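Local coordinates for quinoline 2-oxidoreductase large subunit (Pseudomonas putida, PDB 1T3Q), which is a molybdenum hydroxylase subunit that probably oxidises quinoline at carbon 2, using a molybdenum centre held by a molybdopterin cytosine dinucleotide, at residues H484-D492 with S556-V564; W331-G340 with I367-F375. All blocks are in the same frame, centred on the assembly; numbering follows the deposited sequence.

Interaction 1 (H484-D492 with S556-V564); sequences HDSATVRID and SIGRAASIV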
loop_
_atom_site.group_PDB
_atom_site.type_symbol
_atom_site.label_atom_id
_atom_site.label_comp_id
_atom_site.label_asym_id
_atom_site.label_seq_id
_atom_site.Cartn_x
_atom_site.Cartn_y
_atom_site.Cartn_z
ATOM N N HIS B 484 6.814 20.388 -18.225
ATOM C CA HIS B 484 6.502 19.098 -18.822
ATOM C C HIS B 484 5.351 18.539 -17.995
ATOM O O HIS B 484 5.461 18.420 -16.776
ATOM C CB HIS B 484 7.726 18.176 -18.755
ATOM C CG HIS B 484 7.598 16.931 -19.577
ATOM N ND1 HIS B 484 6.842 15.847 -19.181
ATOM C CD2 HIS B 484 8.135 16.598 -20.774
ATOM C CE1 HIS B 484 6.921 14.899 -20.099
ATOM N NE2 HIS B 484 7.700 15.330 -21.075
ATOM N N ASP B 485 4.243 18.221 -18.658
ATOM C CA ASP B 485 3.068 17.699 -17.975
ATOM C C ASP B 485 2.335 16.682 -18.829
ATOM O O ASP B 485 1.579 17.038 -19.738
ATOM C CB ASP B 485 2.124 18.845 -17.616
ATOM C CG ASP B 485 2.778 19.875 -16.726
ATOM O OD1 ASP B 485 3.395 20.825 -17.256
ATOM O OD2 ASP B 485 2.689 19.728 -15.488
ATOM N N SER B 486 2.551 15.407 -18.530
ATOM C CA SER B 486 1.920 14.353 -19.302
ATOM C C SER B 486 0.752 13.721 -18.563
ATOM O O SER B 486 0.636 13.826 -17.343
ATOM C CB SER B 486 2.944 13.271 -19.658
ATOM O OG SER B 486 3.334 12.525 -18.512
ATOM N N ALA B 487 -0.122 13.083 -19.327
ATOM C CA ALA B 487 -1.274 12.390 -18.775
ATOM C C ALA B 487 -1.380 11.105 -19.561
ATOM O O ALA B 487 -0.936 11.033 -20.707
ATOM C CB ALA B 487 -2.542 13.216 -18.955
ATOM N N THR B 488 -1.951 10.082 -18.940
ATOM C CA THR B 488 -2.132 8.819 -19.616
ATOM C C THR B 488 -3.614 8.511 -19.578
ATOM O O THR B 488 -4.293 8.799 -18.591
ATOM C CB THR B 488 -1.343 7.684 -18.931
ATOM O OG1 THR B 488 0.061 7.960 -19.021
ATOM C CG2 THR B 488 -1.632 6.355 -19.605
ATOM N N VAL B 489 -4.113 7.957 -20.674
ATOM C CA VAL B 489 -5.515 7.598 -20.770
ATOM C C VAL B 489 -5.605 6.213 -21.371
ATOM O O VAL B 489 -5.010 5.935 -22.416
ATOM C CB VAL B 489 -6.302 8.590 -21.661
ATOM C CG1 VAL B 489 -7.728 8.090 -21.862
ATOM C CG2 VAL B 489 -6.327 9.962 -21.014
ATOM N N ARG B 490 -6.334 5.337 -20.689
ATOM C CA ARG B 490 -6.538 3.981 -21.157
ATOM C C ARG B 490 -8.026 3.729 -21.236
ATOM O O ARG B 490 -8.770 4.085 -20.326
ATOM C CB ARG B 490 -5.937 2.956 -20.185
ATOM C CG ARG B 490 -6.275 1.503 -20.544
ATOM C CD ARG B 490 -5.677 0.523 -19.535
ATOM N NE ARG B 490 -6.337 0.618 -18.234
ATOM C CZ ARG B 490 -5.808 0.194 -17.090
ATOM N NH1 ARG B 490 -4.602 -0.361 -17.072
ATOM N NH2 ARG B 490 -6.481 0.334 -15.958
ATOM N N ILE B 491 -8.458 3.131 -22.334
ATOM C CA ILE B 491 -9.856 2.780 -22.469
ATOM C C ILE B 491 -9.852 1.321 -22.066
ATOM O O ILE B 491 -9.240 0.491 -22.733
ATOM C CB ILE B 491 -10.362 2.897 -23.920
ATOM C CG1 ILE B 491 -10.203 4.337 -24.416
ATOM C CG2 ILE B 491 -11.835 2.469 -23.980
ATOM C CD1 ILE B 491 -10.620 4.540 -25.875
ATOM N N ASP B 492 -10.501 1.007 -20.952
ATOM C CA ASP B 492 -10.548 -0.369 -20.492
ATOM C C ASP B 492 -11.428 -1.191 -21.445
ATOM O O ASP B 492 -12.330 -0.648 -22.086
ATOM C CB ASP B 492 -11.063 -0.390 -19.049
ATOM C CG ASP B 492 -10.156 0.402 -18.113
ATOM O OD1 ASP B 492 -9.009 -0.041 -17.889
ATOM O OD2 ASP B 492 -10.572 1.473 -17.624
ATOM N N SER B 556 -3.405 18.016 -21.391
ATOM C CA SER B 556 -2.723 16.722 -21.388
ATOM C C SER B 556 -3.694 15.555 -21.514
ATOM O O SER B 556 -3.481 14.644 -22.310
ATOM C CB SER B 556 -1.871 16.548 -20.119
ATOM O OG SER B 556 -2.649 16.605 -18.937
ATOM N N ILE B 557 -4.752 15.567 -20.716
ATOM C CA ILE B 557 -5.724 14.490 -20.808
ATOM C C ILE B 557 -6.337 14.551 -22.207
ATOM O O ILE B 557 -6.604 13.522 -22.824
ATOM C CB ILE B 557 -6.811 14.637 -19.721
ATOM C CG1 ILE B 557 -6.187 14.370 -18.345
ATOM C CG2 ILE B 557 -7.960 13.663 -19.984
ATOM C CD1 ILE B 557 -7.115 14.660 -17.182
ATOM N N GLY B 558 -6.530 15.766 -22.708
ATOM C CA GLY B 558 -7.087 15.946 -24.038
ATOM C C GLY B 558 -6.243 15.240 -25.080
ATOM O O GLY B 558 -6.747 14.421 -25.846
ATOM N N ARG B 559 -4.949 15.549 -25.100
ATOM C CA ARG B 559 -4.027 14.929 -26.048
ATOM C C ARG B 559 -3.983 13.406 -25.936
ATOM O O ARG B 559 -4.075 12.702 -26.939
ATOM C CB ARG B 559 -2.602 15.461 -25.842
ATOM C CG ARG B 559 -2.330 16.870 -26.350
ATOM C CD ARG B 559 -0.831 17.015 -26.650
ATOM N NE ARG B 559 -0.432 16.086 -27.707
ATOM C CZ ARG B 559 0.786 15.568 -27.858
ATOM N NH1 ARG B 559 1.021 14.735 -28.862
ATOM N NH2 ARG B 559 1.764 15.859 -27.009
ATOM N N ALA B 560 -3.815 12.897 -24.715
ATOM C CA ALA B 560 -3.737 11.461 -24.507
ATOM C C ALA B 560 -5.037 10.773 -24.918
ATOM O O ALA B 560 -5.016 9.739 -25.589
ATOM C CB ALA B 560 -3.412 11.156 -23.051
ATOM N N ALA B 561 -6.163 11.351 -24.518
ATOM C CA ALA B 561 -7.465 10.779 -24.853
ATOM C C ALA B 561 -7.695 10.811 -26.362
ATOM O O ALA B 561 -8.307 9.903 -26.923
ATOM C CB ALA B 561 -8.571 11.544 -24.140
ATOM N N SER B 562 -7.191 11.852 -27.015
ATOM C CA SER B 562 -7.350 11.991 -28.461
ATOM C C SER B 562 -6.655 10.859 -29.207
ATOM O O SER B 562 -7.189 10.325 -30.177
ATOM C CB SER B 562 -6.790 13.336 -28.932
ATOM O OG SER B 562 -6.874 13.449 -30.343
ATOM N N ILE B 563 -5.462 10.492 -28.751
ATOM C CA ILE B 563 -4.716 9.423 -29.396
ATOM C C ILE B 563 -5.513 8.128 -29.426
ATOM O O ILE B 563 -5.625 7.485 -30.473
ATOM C CB ILE B 563 -3.373 9.162 -28.689
ATOM C CG1 ILE B 563 -2.479 10.400 -28.813
ATOM C CG2 ILE B 563 -2.694 7.935 -29.293
ATOM C CD1 ILE B 563 -1.225 10.323 -27.987
ATOM N N VAL B 564 -6.068 7.735 -28.284
ATOM C CA VAL B 564 -6.834 6.501 -28.251
ATOM C C VAL B 564 -8.201 6.684 -28.909
ATOM O O VAL B 564 -8.735 5.749 -29.507
ATOM C CB VAL B 564 -6.973 5.965 -26.805
ATOM C CG1 VAL B 564 -5.596 5.591 -26.279
ATOM C CG2 VAL B 564 -7.618 7.003 -25.903
HETATM O O HOH W 1 -1.864 15.542 -16.524
#
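With A487 and V489 resting on S556, A560 and A561, strand 486-491 runs obliquely over helix 556-564 in the same general direction, the two axes making 37° and approaching to 6.8 Å. Small residues permit this closeness: the CB of A487 lies 3.4 Å from S556 OG, and the CB of A560 reaches A487 O, also at 3.4 Å. V489 carries the largest share of the strand's side of the contact. Its CG1 stands anti to the backbone N (chi1 174°), which leaves CG2 to enter the helix surface 3.8 Å from A560 CB, beside the amide of A561 and the CG2 of I557. CG1 meets V564 CG2, and that same methyl is met by I491 CD1 at 3.9 Å as the I491 and V564 side chains pass in opposite directions.

No direct hydrogen bond joins strand and helix. Instead, a water donates to S556 OG at 2.8 Å and to S486 O at 3.1 Å. S556 OG is also bonded to I552 O one turn back, so the hydroxyl is held within its own helix as well. T488 and R490 point away from the helix; T488 packs on N538 and R490 on T539, both of the second subunit. Helix 510-522 adds L522 against V489 and L514 and A518 against I557. This is the apolar helix-on-sheet packing of an alpha/beta layer, here within a molybdopterin cofactor-binding domain.

Interaction 2 (W331-G340 with I367-F375); sequences WTQLVESHVG and IGAYRGVGF. With MCN (pterin cytosine dinucleotide), chain N; SMO (dioxosulfidomolybdenum(VI) ion), chain O.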
loop_
_atom_site.group_PDB
_atom_site.type_symbol
_atom_site.label_atom_id
_atom_site.label_comp_id
_atom_site.label_asym_id
_atom_site.label_seq_id
_atom_site.Cartn_x
_atom_site.Cartn_y
_atom_site.Cartn_z
ATOM N N TRP B 331 10.464 28.199 -6.662
ATOM C CA TRP B 331 10.120 29.576 -7.018
ATOM C C TRP B 331 11.153 30.657 -6.723
ATOM O O TRP B 331 11.222 31.654 -7.444
ATOM C CB TRP B 331 8.790 29.958 -6.356
ATOM C CG TRP B 331 7.802 28.831 -6.386
ATOM C CD1 TRP B 331 7.269 28.180 -5.309
ATOM C CD2 TRP B 331 7.304 28.156 -7.548
ATOM N NE1 TRP B 331 6.478 27.140 -5.727
ATOM C CE2 TRP B 331 6.480 27.101 -7.096
ATOM C CE3 TRP B 331 7.478 28.338 -8.927
ATOM C CZ2 TRP B 331 5.831 26.225 -7.974
ATOM C CZ3 TRP B 331 6.832 27.468 -9.803
ATOM C CH2 TRP B 331 6.018 26.423 -9.320
ATOM N N THR B 332 11.940 30.452 -5.668
ATOM C CA THR B 332 12.968 31.396 -5.223
ATOM C C THR B 332 12.345 32.701 -4.752
ATOM O O THR B 332 11.120 32.840 -4.711
ATOM C CB THR B 332 14.025 31.706 -6.335
ATOM O OG1 THR B 332 13.483 32.620 -7.299
ATOM C CG2 THR B 332 14.435 30.420 -7.046
ATOM N N GLN B 333 13.188 33.658 -4.387
ATOM C CA GLN B 333 12.701 34.941 -3.915
ATOM C C GLN B 333 12.036 35.755 -5.026
ATOM O O GLN B 333 11.427 36.790 -4.762
ATOM C CB GLN B 333 13.851 35.726 -3.272
ATOM C CG GLN B 333 14.413 35.008 -2.044
ATOM C CD GLN B 333 15.461 35.804 -1.293
ATOM O OE1 GLN B 333 16.002 35.335 -0.287
ATOM N NE2 GLN B 333 15.756 37.002 -1.768
ATOM N N LEU B 334 12.134 35.273 -6.262
ATOM C CA LEU B 334 11.524 35.976 -7.391
ATOM C C LEU B 334 10.011 35.770 -7.382
ATOM O O LEU B 334 9.286 36.399 -8.154
ATOM C CB LEU B 334 12.098 35.470 -8.717
ATOM C CG LEU B 334 13.611 35.588 -8.923
ATOM C CD1 LEU B 334 13.943 35.286 -10.383
ATOM C CD2 LEU B 334 14.076 36.994 -8.554
ATOM N N VAL B 335 9.547 34.904 -6.485
ATOM C CA VAL B 335 8.126 34.585 -6.381
ATOM C C VAL B 335 7.255 35.792 -6.010
ATOM O O VAL B 335 6.054 35.810 -6.288
ATOM C CB VAL B 335 7.904 33.424 -5.364
ATOM C CG1 VAL B 335 8.094 33.916 -3.948
ATOM C CG2 VAL B 335 6.527 32.806 -5.561
ATOM N N GLU B 336 7.852 36.805 -5.393
ATOM C CA GLU B 336 7.095 37.996 -5.021
ATOM C C GLU B 336 7.265 39.174 -5.989
ATOM O O GLU B 336 6.604 39.224 -7.024
ATOM C CB GLU B 336 7.441 38.420 -3.592
ATOM C CG GLU B 336 6.790 37.526 -2.523
ATOM C CD GLU B 336 5.288 37.767 -2.395
ATOM O OE1 GLU B 336 4.568 36.860 -1.919
ATOM O OE2 GLU B 336 4.825 38.870 -2.755
ATOM N N SER B 337 8.148 40.114 -5.659
ATOM C CA SER B 337 8.369 41.299 -6.494
ATOM C C SER B 337 8.664 41.065 -7.976
ATOM O O SER B 337 8.094 41.735 -8.840
ATOM C CB SER B 337 9.495 42.157 -5.901
ATOM O OG SER B 337 9.079 42.782 -4.700
ATOM N N HIS B 338 9.557 40.129 -8.270
ATOM C CA HIS B 338 9.938 39.858 -9.648
ATOM C C HIS B 338 8.751 39.517 -10.548
ATOM O O HIS B 338 8.496 40.215 -11.529
ATOM C CB HIS B 338 10.983 38.742 -9.685
ATOM C CG HIS B 338 11.671 38.600 -11.007
ATOM N ND1 HIS B 338 11.162 37.837 -12.035
ATOM C CD2 HIS B 338 12.829 39.130 -11.470
ATOM C CE1 HIS B 338 11.978 37.900 -13.074
ATOM N NE2 HIS B 338 12.997 38.679 -12.755
ATOM N N VAL B 339 8.022 38.452 -10.230
ATOM C CA VAL B 339 6.879 38.090 -11.061
ATOM C C VAL B 339 5.755 39.110 -10.927
ATOM O O VAL B 339 4.961 39.292 -11.855
ATOM C CB VAL B 339 6.340 36.687 -10.717
ATOM C CG1 VAL B 339 7.411 35.649 -11.001
ATOM C CG2 VAL B 339 5.895 36.628 -9.262
ATOM N N GLY B 340 5.700 39.783 -9.780
ATOM C CA GLY B 340 4.677 40.792 -9.553
ATOM C C GLY B 340 4.803 41.981 -10.494
ATOM O O GLY B 340 3.816 42.426 -11.087
ATOM N N ILE B 367 11.102 33.264 1.990
ATOM C CA ILE B 367 9.809 33.696 1.494
ATOM C C ILE B 367 9.442 32.617 0.485
ATOM O O ILE B 367 10.319 31.998 -0.112
ATOM C CB ILE B 367 9.912 35.080 0.805
ATOM C CG1 ILE B 367 8.552 35.776 0.834
ATOM C CG2 ILE B 367 10.415 34.932 -0.623
ATOM C CD1 ILE B 367 8.118 36.203 2.229
ATOM N N GLY B 368 8.150 32.372 0.300
ATOM C CA GLY B 368 7.742 31.341 -0.628
ATOM C C GLY B 368 6.398 31.637 -1.261
ATOM O O GLY B 368 5.787 32.670 -0.991
ATOM N N ALA B 369 5.939 30.708 -2.089
ATOM C CA ALA B 369 4.679 30.849 -2.801
ATOM C C ALA B 369 3.446 30.639 -1.936
ATOM O O ALA B 369 3.381 29.706 -1.144
ATOM C CB ALA B 369 4.643 29.874 -3.969
ATOM N N TYR B 370 2.481 31.534 -2.100
ATOM C CA TYR B 370 1.204 31.450 -1.411
ATOM C C TYR B 370 0.188 32.062 -2.368
ATOM O O TYR B 370 0.405 33.146 -2.911
ATOM C CB TYR B 370 1.224 32.203 -0.074
ATOM C CG TYR B 370 -0.136 32.329 0.597
ATOM C CD1 TYR B 370 -1.018 31.245 0.663
ATOM C CD2 TYR B 370 -0.528 33.529 1.189
ATOM C CE1 TYR B 370 -2.257 31.360 1.299
ATOM C CE2 TYR B 370 -1.760 33.654 1.834
ATOM C CZ TYR B 370 -2.620 32.566 1.883
ATOM O OH TYR B 370 -3.841 32.691 2.513
ATOM N N ARG B 371 -0.890 31.318 -2.601
ATOM C CA ARG B 371 -1.992 31.708 -3.472
ATOM C C ARG B 371 -1.954 33.159 -3.950
ATOM O O ARG B 371 -2.174 34.093 -3.169
ATOM C CB ARG B 371 -3.311 31.442 -2.738
ATOM C CG ARG B 371 -4.524 31.315 -3.630
ATOM C CD ARG B 371 -5.715 30.866 -2.804
ATOM N NE ARG B 371 -6.825 30.430 -3.641
ATOM C CZ ARG B 371 -7.869 29.744 -3.186
ATOM N NH1 ARG B 371 -7.940 29.422 -1.902
ATOM N NH2 ARG B 371 -8.830 29.366 -4.022
ATOM N N GLY B 372 -1.680 33.340 -5.238
ATOM C CA GLY B 372 -1.627 34.673 -5.812
ATOM C C GLY B 372 -0.215 35.219 -5.883
ATOM O O GLY B 372 0.057 36.183 -6.605
ATOM N N VAL B 373 0.679 34.587 -5.132
ATOM C CA VAL B 373 2.088 34.969 -5.055
ATOM C C VAL B 373 2.351 36.474 -5.049
ATOM O O VAL B 373 1.661 37.225 -4.359
ATOM C CB VAL B 373 2.923 34.276 -6.177
ATOM C CG1 VAL B 373 2.896 32.766 -5.969
ATOM C CG2 VAL B 373 2.376 34.620 -7.560
ATOM N N GLY B 374 3.349 36.915 -5.811
ATOM C CA GLY B 374 3.687 38.326 -5.842
ATOM C C GLY B 374 2.717 39.258 -6.545
ATOM O O GLY B 374 2.862 40.481 -6.451
ATOM N N PHE B 375 1.723 38.702 -7.228
ATOM C CA PHE B 375 0.752 39.528 -7.950
ATOM C C PHE B 375 -0.104 40.365 -6.999
ATOM O O PHE B 375 -0.509 41.479 -7.325
ATOM C CB PHE B 375 -0.172 38.646 -8.802
ATOM C CG PHE B 375 0.552 37.657 -9.680
ATOM C CD1 PHE B 375 1.688 38.033 -10.396
ATOM C CD2 PHE B 375 0.071 36.359 -9.820
ATOM C CE1 PHE B 375 2.328 37.132 -11.236
ATOM C CE2 PHE B 375 0.705 35.445 -10.659
ATOM C CZ PHE B 375 1.839 35.834 -11.373
HETATM N N1 MCN N . -11.965 24.850 -12.344
HETATM C C2 MCN N . -13.114 24.588 -13.160
HETATM N N3 MCN N . -13.124 25.317 -14.339
HETATM C C4 MCN N . -12.165 26.233 -14.759
HETATM C C5 MCN N . -11.017 26.470 -13.876
HETATM C C6 MCN N . -10.919 25.784 -12.688
HETATM O O2 MCN N . -13.976 23.819 -12.798
HETATM N N4 MCN N . -12.275 26.865 -15.908
HETATM C "C1'" MCN N . -11.896 24.011 -11.013
HETATM C C2D MCN N . -10.952 22.733 -11.171
HETATM O "O2'" MCN N . -11.475 21.622 -10.360
HETATM C "C3'" MCN N . -9.595 23.250 -10.741
HETATM C C4D MCN N . -9.890 24.210 -9.613
HETATM O O4D MCN N . -11.287 24.721 -9.897
HETATM O "O3'" MCN N . -8.755 22.129 -10.295
HETATM C "C5'" MCN N . -8.816 25.306 -9.362
HETATM O "O5'" MCN N . -8.593 25.908 -10.613
HETATM P PA MCN N . -7.186 26.035 -11.316
HETATM O O1A MCN N . -7.225 25.108 -12.491
HETATM O O2A MCN N . -6.992 27.532 -11.491
HETATM O O3A MCN N . -5.921 25.676 -10.357
HETATM P PB MCN N . -5.352 24.268 -9.848
HETATM O O1B MCN N . -3.965 24.140 -10.388
HETATM O O2B MCN N . -6.315 23.154 -10.135
HETATM O O3B MCN N . -5.317 24.440 -8.253
HETATM C C10 MCN N . -4.252 25.105 -7.623
HETATM C "C9'" MCN N . -4.792 26.434 -7.207
HETATM C "C8'" MCN N . -3.629 27.110 -6.444
HETATM S "S8'" MCN N . -2.162 27.426 -7.414
HETATM C "C7'" MCN N . -3.643 27.492 -5.165
HETATM S "S7'" MCN N . -2.281 28.254 -4.296
HETATM C "C6'" MCN N . -4.928 27.182 -4.325
HETATM C C7 MCN N . -6.142 27.105 -5.212
HETATM O "O9'" MCN N . -5.944 26.185 -6.273
HETATM N "N5'" MCN N . -4.576 25.964 -3.485
HETATM C C4A MCN N . -5.815 25.393 -2.989
HETATM N "N8'" MCN N . -7.338 26.654 -4.424
HETATM C C4B MCN N . -7.130 25.722 -3.366
HETATM N "N1'" MCN N . -8.315 25.135 -2.855
HETATM C "C2'" MCN N . -8.118 24.177 -1.920
HETATM N "N2'" MCN N . -9.217 23.597 -1.392
HETATM N "N3'" MCN N . -6.866 23.766 -1.509
HETATM C "C4'" MCN N . -5.616 24.304 -1.993
HETATM O "O4'" MCN N . -4.560 23.888 -1.582
HETATM S S SMO O . 0.621 29.608 -4.695
HETATM MO MO SMO O . -0.433 28.191 -5.897
HETATM O OM2 SMO O . 0.496 29.046 -7.094
HETATM O OM1 SMO O . 0.361 26.756 -5.477
HETATM O O HOH W 2 4.088 34.296 -2.550
HETATM O O HOH W 3 2.245 39.665 -3.097
#
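V335 meets V373 through its chi1 setting: at 74°, V335 turns CG2 anti to its own N, where it lies 3.7 Å from V373 CG1 and also touches A369 CB, the methyl that meets W331 CD1. In E336 a bend at chi2 (-73°) folds the carboxylate back beside G374. The backbones close there too, through a weak bond from G374 N to V335 O (3.0 Å, 128° at the hydrogen) and a CA-H...O contact from G374 CA to E336 O at 3.3 Å, a closeness that rests on G374 having no side chain. F375 directs its ring edge at V339 O, with CE1 3.5 Å away.

Two waters extend the grip of E336: one donates to OE1, at 2.7 Å, and to G368 O; the other donates to OE2 and V373 O. Q298 and the amide of K296 are further donors to this buried carboxylate.

R371 stretches from the loop to the cofactor, and MCN N8' lies over one face of its guanidinium, 3.1 Å from NH2. Cutting this side chain back to an alanine is likely to leave N8' without that flat cover, and Q685 OE1 and G742 O without its N-H donors. R371 N approaches the sulfur S of SMO to 3.1 Å. Buried and bonded on both oxygens, the E336 carboxylate is probably ionised, and with K296 NZ, bonded to V373 O and R371 O, it is likely to help hold the loop bringing Y370 and R371 to the molybdenum.

In the fold
The contacts do not touch: their centres are 32 Å apart and their nearest atoms about 10 Å, and they belong to different molybdopterin cofactor-binding domains. The cofactor relates them. Interaction 2 reaches it directly, since Y370 and R371 belong to the molybdenum pocket. Interaction 1 is one step removed: the side chain of D485 ends about 9 Å from MCN and about 12 Å from SMO. D485 nevertheless binds R548 and the amide of F542, which bracket A546, whose N is bonded to SMO, and helix 549-576 starts at G549, whose N is bonded to MCN. Thus 367-375 touches the metal site, while interaction 1 is helix-on-sheet packing tied to it only at its D485 end and through the start of its helix.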